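Local coordinates for beta-lactamase OXA-2 (Salmonella typhimurium, PDB 1K38), which hydrolyses beta-lactam antibiotics, oxacillin among them, as a class D serine beta-lactamase and so confers antibiotic resistance, at residues L5-S8 with D9-K12. Residues are numbered along the deposited sequence; the frame is centred on the assembly and turned at random.
Sequences LERS and DWRK
R7 NH2 donates to D9 OD2 at 2.8 Å, and R7 NE donates to D9 OD1 at 2.9 Å. This is a side-on, bidentate salt bridge two residues apart in sequence. It sits at the turn where the edge strand 5-6 gives way, through a 3-10 turn, to helix 11-16. Each carboxylate oxygen uses its syn lone pair, and the two planar groups lie only 6° apart. Two bonds, one to each oxygen, hold the guanidinium and the carboxylate edge to edge in nearly one plane. D9 CG lies between its backbone N and carbonyl carbon (chi1 57°), which turns the carboxylate back toward R7.

The R7 chain folds over the indole of W10, bending at both chi2 and chi3. R7 CB rests over the five-membered ring, 3.7 Å from its centroid, as a CH-pi contact. Farther out, W10 NE1 lies over one face of the guanidinium, toward its rim. The two planes are inclined by 39°, so this is not a parallel stack. W10 is buried and also touches L36 of the neighbouring strand 36-38, and I23 and V25 of strand 21-27 beyond it. The R7 guanidinium thus has the D9 carboxylate at its edge and the W10 indole nitrogen over one face.

Two backbone bonds close the turn. W10 N donates to R7 O, and R11 N donates to S8 O; both are i to i+3, as expected of 3-10 geometry. The buried S8 N has no hydrogen-bond partner. At the start of the helix, R11 CB packs 3.3 Å from S8 O.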
loop_
_atom_site.group_PDB
_atom_site.type_symbol
_atom_site.label_atom_id
_atom_site.label_comp_id
_atom_site.label_asym_id
_atom_site.label_seq_id
_atom_site.Cartn_x
_atom_site.Cartn_y
_atom_site.Cartn_z
ATOM N N LEU A 5 -0.578 -8.844 28.803
ATOM C CA LEU A 5 -1.515 -9.864 29.248
ATOM C C LEU A 5 -1.233 -11.192 28.559
ATOM O O LEU A 5 -1.140 -11.256 27.336
ATOM C CB LEU A 5 -2.949 -9.425 28.940
ATOM C CG LEU A 5 -4.066 -10.414 29.285
ATOM C CD1 LEU A 5 -4.164 -10.577 30.798
ATOM C CD2 LEU A 5 -5.385 -9.910 28.720
ATOM N N GLU A 6 -1.083 -12.253 29.344
ATOM C CA GLU A 6 -0.842 -13.558 28.756
ATOM C C GLU A 6 -2.170 -14.140 28.300
ATOM O O GLU A 6 -3.164 -14.077 29.023
ATOM C CB GLU A 6 -0.190 -14.511 29.765
ATOM C CG GLU A 6 -0.088 -15.936 29.242
ATOM C CD GLU A 6 0.585 -16.886 30.208
ATOM O OE1 GLU A 6 0.385 -16.736 31.432
ATOM O OE2 GLU A 6 1.301 -17.795 29.737
ATOM N N ARG A 7 -2.190 -14.687 27.090
ATOM C CA ARG A 7 -3.394 -15.308 26.548
ATOM C C ARG A 7 -3.125 -16.801 26.396
ATOM O O ARG A 7 -2.966 -17.310 25.286
ATOM C CB ARG A 7 -3.755 -14.694 25.190
ATOM C CG ARG A 7 -4.276 -13.260 25.267
ATOM C CD ARG A 7 -5.520 -13.174 26.146
ATOM N NE ARG A 7 -6.626 -13.981 25.632
ATOM C CZ ARG A 7 -7.568 -13.530 24.807
ATOM N NH1 ARG A 7 -7.550 -12.269 24.397
ATOM N NH2 ARG A 7 -8.529 -14.344 24.392
ATOM N N SER A 8 -3.066 -17.504 27.524
ATOM C CA SER A 8 -2.793 -18.935 27.500
ATOM C C SER A 8 -3.877 -19.686 26.739
ATOM O O SER A 8 -3.643 -20.789 26.244
ATOM C CB SER A 8 -2.685 -19.483 28.927
ATOM O OG SER A 8 -3.890 -19.279 29.642
ATOM N N ASP A 9 -5.057 -19.082 26.643
ATOM C CA ASP A 9 -6.171 -19.702 25.939
ATOM C C ASP A 9 -5.890 -19.789 24.441
ATOM O O ASP A 9 -6.538 -20.558 23.727
ATOM C CB ASP A 9 -7.464 -18.920 26.193
ATOM C CG ASP A 9 -7.359 -17.468 25.789
ATOM O OD1 ASP A 9 -6.483 -16.756 26.326
ATOM O OD2 ASP A 9 -8.159 -17.031 24.937
ATOM N N TRP A 10 -4.924 -19.006 23.967
ATOM C CA TRP A 10 -4.568 -19.034 22.555
ATOM C C TRP A 10 -3.859 -20.328 22.186
ATOM O O TRP A 10 -3.545 -20.563 21.022
ATOM C CB TRP A 10 -3.691 -17.834 22.193
ATOM C CG TRP A 10 -4.483 -16.572 22.002
ATOM C CD1 TRP A 10 -5.842 -16.437 22.074
ATOM C CD2 TRP A 10 -3.968 -15.269 21.696
ATOM N NE1 TRP A 10 -6.204 -15.134 21.832
ATOM C CE2 TRP A 10 -5.075 -14.395 21.597
ATOM C CE3 TRP A 10 -2.679 -14.755 21.496
ATOM C CZ2 TRP A 10 -4.931 -13.033 21.304
ATOM C CZ3 TRP A 10 -2.537 -13.403 21.206
ATOM C CH2 TRP A 10 -3.661 -12.555 21.113
ATOM N N ARG A 11 -3.612 -21.176 23.177
ATOM C CA ARG A 11 -2.953 -22.443 22.907
ATOM C C ARG A 11 -3.810 -23.273 21.958
ATOM O O ARG A 11 -3.292 -24.081 21.191
ATOM C CB ARG A 11 -2.715 -23.218 24.206
ATOM C CG ARG A 11 -2.040 -24.566 23.995
ATOM C CD ARG A 11 -1.467 -25.117 25.291
ATOM N NE ARG A 11 -0.482 -24.205 25.865
ATOM C CZ ARG A 11 0.299 -24.495 26.900
ATOM N NH1 ARG A 11 0.217 -25.683 27.485
ATOM N NH2 ARG A 11 1.165 -23.597 27.350
ATOM N N LYS A 12 -5.123 -23.060 21.998
ATOM C CA LYS A 12 -6.028 -23.810 21.134
ATOM C C LYS A 12 -5.742 -23.566 19.660
ATOM O O LYS A 12 -5.945 -24.450 18.828
ATOM C CB LYS A 12 -7.487 -23.458 21.435
ATOM C CG LYS A 12 -7.883 -22.035 21.086
ATOM C CD LYS A 12 -9.367 -21.828 21.329
ATOM C CE LYS A 12 -9.781 -20.394 21.059
ATOM N NZ LYS A 12 -11.244 -20.202 21.273
#